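Local structure of sucrose 6(F)-phosphate phosphorylase (6S9V) at residues A122-T127 with I180-N185. The protein is a carbohydrate-active enzyme of the phosphorylase type, built on the closed eight-stranded barrel of the alpha-amylase family. Numbering follows the deposited sequence.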
ATOM      1  N   ALA A 122      -7.808 -29.223  -6.227  1.00 28.66           N
ATOM      2  CA  ALA A 122      -7.312 -29.510  -4.884  1.00 29.52           C
ATOM      3  C   ALA A 122      -5.889 -28.998  -4.695  1.00 28.13           C
ATOM      4  O   ALA A 122      -5.550 -28.458  -3.633  1.00 25.29           O
ATOM      5  CB  ALA A 122      -7.379 -31.015  -4.617  1.00 32.37           C
ATOM      6  N   ASP A 123      -5.049 -29.131  -5.724  1.00 30.03           N
ATOM      7  CA  ASP A 123      -3.637 -28.772  -5.626  1.00 31.22           C
ATOM      8  C   ASP A 123      -3.401 -27.268  -5.568  1.00 28.17           C
ATOM      9  O   ASP A 123      -2.264 -26.849  -5.318  1.00 27.34           O
ATOM     10  CB  ASP A 123      -2.882 -29.364  -6.823  1.00 35.19           C
ATOM     11  CG  ASP A 123      -1.367 -29.265  -6.680  1.00 35.77           C
ATOM     12  OD1 ASP A 123      -0.833 -29.657  -5.622  1.00 33.23           O
ATOM     13  OD2 ASP A 123      -0.711 -28.796  -7.636  1.00 37.04           O
ATOM     14  N   MET A 124      -4.431 -26.445  -5.790  1.00 26.42           N
ATOM     15  CA  MET A 124      -4.257 -25.003  -5.682  1.00 25.50           C
ATOM     16  C   MET A 124      -4.104 -24.543  -4.239  1.00 24.51           C
ATOM     17  O   MET A 124      -3.642 -23.421  -4.006  1.00 23.43           O
ATOM     18  CB  MET A 124      -5.441 -24.267  -6.314  1.00 26.34           C
ATOM     19  CG  MET A 124      -5.551 -24.421  -7.809  1.00 27.38           C
ATOM     20  SD  MET A 124      -7.000 -23.594  -8.487  1.00 27.00           S
ATOM     21  CE  MET A 124      -6.537 -21.887  -8.252  1.00 26.32           C
ATOM     22  N   PHE A 125      -4.468 -25.382  -3.271  1.00 25.51           N
ATOM     23  CA  PHE A 125      -4.533 -24.990  -1.871  1.00 24.44           C
ATOM     24  C   PHE A 125      -3.516 -25.763  -1.046  1.00 24.90           C
ATOM     25  O   PHE A 125      -3.051 -26.840  -1.430  1.00 24.65           O
ATOM     26  CB  PHE A 125      -5.957 -25.203  -1.339  1.00 23.77           C
ATOM     27  CG  PHE A 125      -7.008 -24.635  -2.252  1.00 23.46           C
ATOM     28  CD1 PHE A 125      -7.138 -23.266  -2.401  1.00 21.40           C
ATOM     29  CD2 PHE A 125      -7.824 -25.467  -3.001  1.00 25.61           C
ATOM     30  CE1 PHE A 125      -8.085 -22.731  -3.262  1.00 23.59           C
ATOM     31  CE2 PHE A 125      -8.761 -24.940  -3.865  1.00 24.75           C
ATOM     32  CZ  PHE A 125      -8.888 -23.576  -4.001  1.00 24.90           C
ATOM     33  N   ILE A 126      -3.152 -25.175   0.090  1.00 24.94           N
ATOM     34  CA  ILE A 126      -2.108 -25.749   0.952  1.00 26.36           C
ATOM     35  C   ILE A 126      -2.829 -26.622   1.971  1.00 25.94           C
ATOM     36  O   ILE A 126      -3.054 -26.252   3.124  1.00 24.95           O
ATOM     37  CB  ILE A 126      -1.235 -24.669   1.604  1.00 28.31           C
ATOM     38  CG1 ILE A 126      -0.623 -23.753   0.542  1.00 26.82           C
ATOM     39  CG2 ILE A 126      -0.134 -25.313   2.440  1.00 31.46           C
ATOM     40  CD1 ILE A 126       0.163 -22.577   1.111  1.00 24.28           C
ATOM     41  N   THR A 127      -3.240 -27.802   1.522  1.00 27.84           N
ATOM     42  CA  THR A 127      -3.649 -28.837   2.460  1.00 31.25           C
ATOM     43  C   THR A 127      -2.450 -29.189   3.336  1.00 32.71           C
ATOM     44  O   THR A 127      -1.306 -29.198   2.872  1.00 30.45           O
ATOM     45  CB  THR A 127      -4.174 -30.061   1.715  1.00 32.41           C
ATOM     46  OG1 THR A 127      -3.300 -30.376   0.625  1.00 33.13           O
ATOM     47  CG2 THR A 127      -5.580 -29.792   1.176  1.00 31.28           C
ATOM     48  N   ILE A 180      -8.358 -18.313   1.702  1.00 20.85           N
ATOM     49  CA  ILE A 180      -7.645 -19.579   1.586  1.00 21.28           C
ATOM     50  C   ILE A 180      -6.325 -19.334   0.869  1.00 20.08           C
ATOM     51  O   ILE A 180      -6.309 -18.784  -0.240  1.00 19.27           O
ATOM     52  CB  ILE A 180      -8.476 -20.626   0.825  1.00 22.57           C
ATOM     53  CG1 ILE A 180      -9.898 -20.734   1.388  1.00 22.25           C
ATOM     54  CG2 ILE A 180      -7.759 -21.977   0.868  1.00 24.17           C
ATOM     55  CD1 ILE A 180      -9.963 -20.977   2.880  1.00 22.21           C
ATOM     56  N   ASP A 181      -5.224 -19.765   1.475  1.00 20.42           N
ATOM     57  CA  ASP A 181      -3.918 -19.538   0.870  1.00 21.73           C
ATOM     58  C   ASP A 181      -3.768 -20.364  -0.404  1.00 22.58           C
ATOM     59  O   ASP A 181      -4.204 -21.516  -0.476  1.00 21.73           O
ATOM     60  CB  ASP A 181      -2.789 -19.886   1.844  1.00 22.11           C
ATOM     61  CG  ASP A 181      -2.541 -18.800   2.872  1.00 22.78           C
ATOM     62  OD1 ASP A 181      -3.520 -18.211   3.366  1.00 22.99           O
ATOM     63  OD2 ASP A 181      -1.359 -18.559   3.217  1.00 22.52           O
ATOM     64  N   LEU A 182      -3.159 -19.748  -1.417  1.00 22.46           N
ATOM     65  CA  LEU A 182      -2.823 -20.413  -2.665  1.00 22.37           C
ATOM     66  C   LEU A 182      -1.446 -21.055  -2.567  1.00 22.86           C
ATOM     67  O   LEU A 182      -0.540 -20.514  -1.928  1.00 22.54           O
ATOM     68  CB  LEU A 182      -2.838 -19.419  -3.826  1.00 21.72           C
ATOM     69  CG  LEU A 182      -4.181 -18.760  -4.152  1.00 23.17           C
ATOM     70  CD1 LEU A 182      -3.985 -17.588  -5.104  1.00 25.94           C
ATOM     71  CD2 LEU A 182      -5.119 -19.788  -4.747  1.00 23.36           C
ATOM     72  N   ASP A 183      -1.293 -22.213  -3.201  1.00 23.02           N
ATOM     73  CA  ASP A 183       0.005 -22.881  -3.290  1.00 24.29           C
ATOM     74  C   ASP A 183       0.695 -22.376  -4.553  1.00 26.70           C
ATOM     75  O   ASP A 183       0.375 -22.813  -5.661  1.00 28.07           O
ATOM     76  CB  ASP A 183      -0.166 -24.393  -3.313  1.00 24.66           C
ATOM     77  CG  ASP A 183       1.160 -25.131  -3.360  1.00 26.76           C
ATOM     78  OD1 ASP A 183       2.214 -24.472  -3.443  1.00 27.55           O
ATOM     79  OD2 ASP A 183       1.140 -26.373  -3.320  1.00 27.79           O
ATOM     80  N   VAL A 184       1.636 -21.440  -4.396  1.00 27.72           N
ATOM     81  CA  VAL A 184       2.290 -20.858  -5.563  1.00 29.78           C
ATOM     82  C   VAL A 184       3.261 -21.819  -6.238  1.00 32.12           C
ATOM     83  O   VAL A 184       3.763 -21.512  -7.324  1.00 34.82           O
ATOM     84  CB  VAL A 184       3.017 -19.543  -5.205  1.00 28.81           C
ATOM     85  CG1 VAL A 184       2.031 -18.533  -4.645  1.00 26.20           C
ATOM     86  CG2 VAL A 184       4.165 -19.782  -4.235  1.00 29.09           C
ATOM     87  N   ASN A 185       3.550 -22.966  -5.621  1.00 31.76           N
ATOM     88  CA  ASN A 185       4.291 -24.030  -6.294  1.00 34.51           C
ATOM     89  C   ASN A 185       3.425 -24.839  -7.252  1.00 32.86           C
ATOM     90  O   ASN A 185       3.966 -25.612  -8.050  1.00 36.70           O
ATOM     91  CB  ASN A 185       4.918 -24.974  -5.270  1.00 40.54           C
ATOM     92  CG  ASN A 185       5.957 -24.291  -4.416  1.00 47.07           C
ATOM     93  OD1 ASN A 185       6.664 -23.396  -4.877  1.00 45.19           O
ATOM     94  ND2 ASN A 185       6.049 -24.702  -3.158  1.00 54.21           N
TER
HETATM   95  O   HOH W   1      -4.403 -23.126   1.597  1.00 23.60           O
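Rotation about CA-CB places CG of Phe125 beside its own backbone N (chi1 -48°), while CG1 of Ile180 sits beside its backbone N, which leaves CG2 anti to that N; this methyl approaches the Phe125 ring obliquely, with CG2 of Ile180 3.6 Å from CD1 of Phe125. Met124 CB lies over the centre of one ring face, while Asp181 O sits at the ring edge near its plane; Phe109 adds an edge-to-face ring partner from helix 107-115. The direct polar link is a backbone bond from Asp183 N to Met124 O, 2.8 Å long and nearly straight at hydrogen (167°), though the donor stands 39° out of the carbonyl plane. The same oxygen also receives a CA-H...O contact from Leu182, CA to O 3.4 Å. Two residues on from Met124 and two back from Asp183, a water joins the backbones: it accepts from Ile126 N at 2.8 Å and donates to Asp181 O at 2.6 Å. Both segments belong to the long excursion between barrel strands 92-97 and 207-210, the position of domain B in the alpha-amylase family, where strand 179-181 pairs antiparallel with 101-103. The side chain of Ile126, the centre of an inverse gamma turn, crosses that of Asp183 at about a right angle, CG1 of Ile126 3.9 Å from Asp183 CB, and CD1 of Ile126 reaches 3.7 Å from Leu182 O. Asp183 OD1 accepts from Asn185 N in an Asx turn. OD2 of Asp183 lies 4.5 Å from Asp123 OD1, a like-charge approach that Lys130 probably offsets, since its NZ forms salt bridges with both carboxylates.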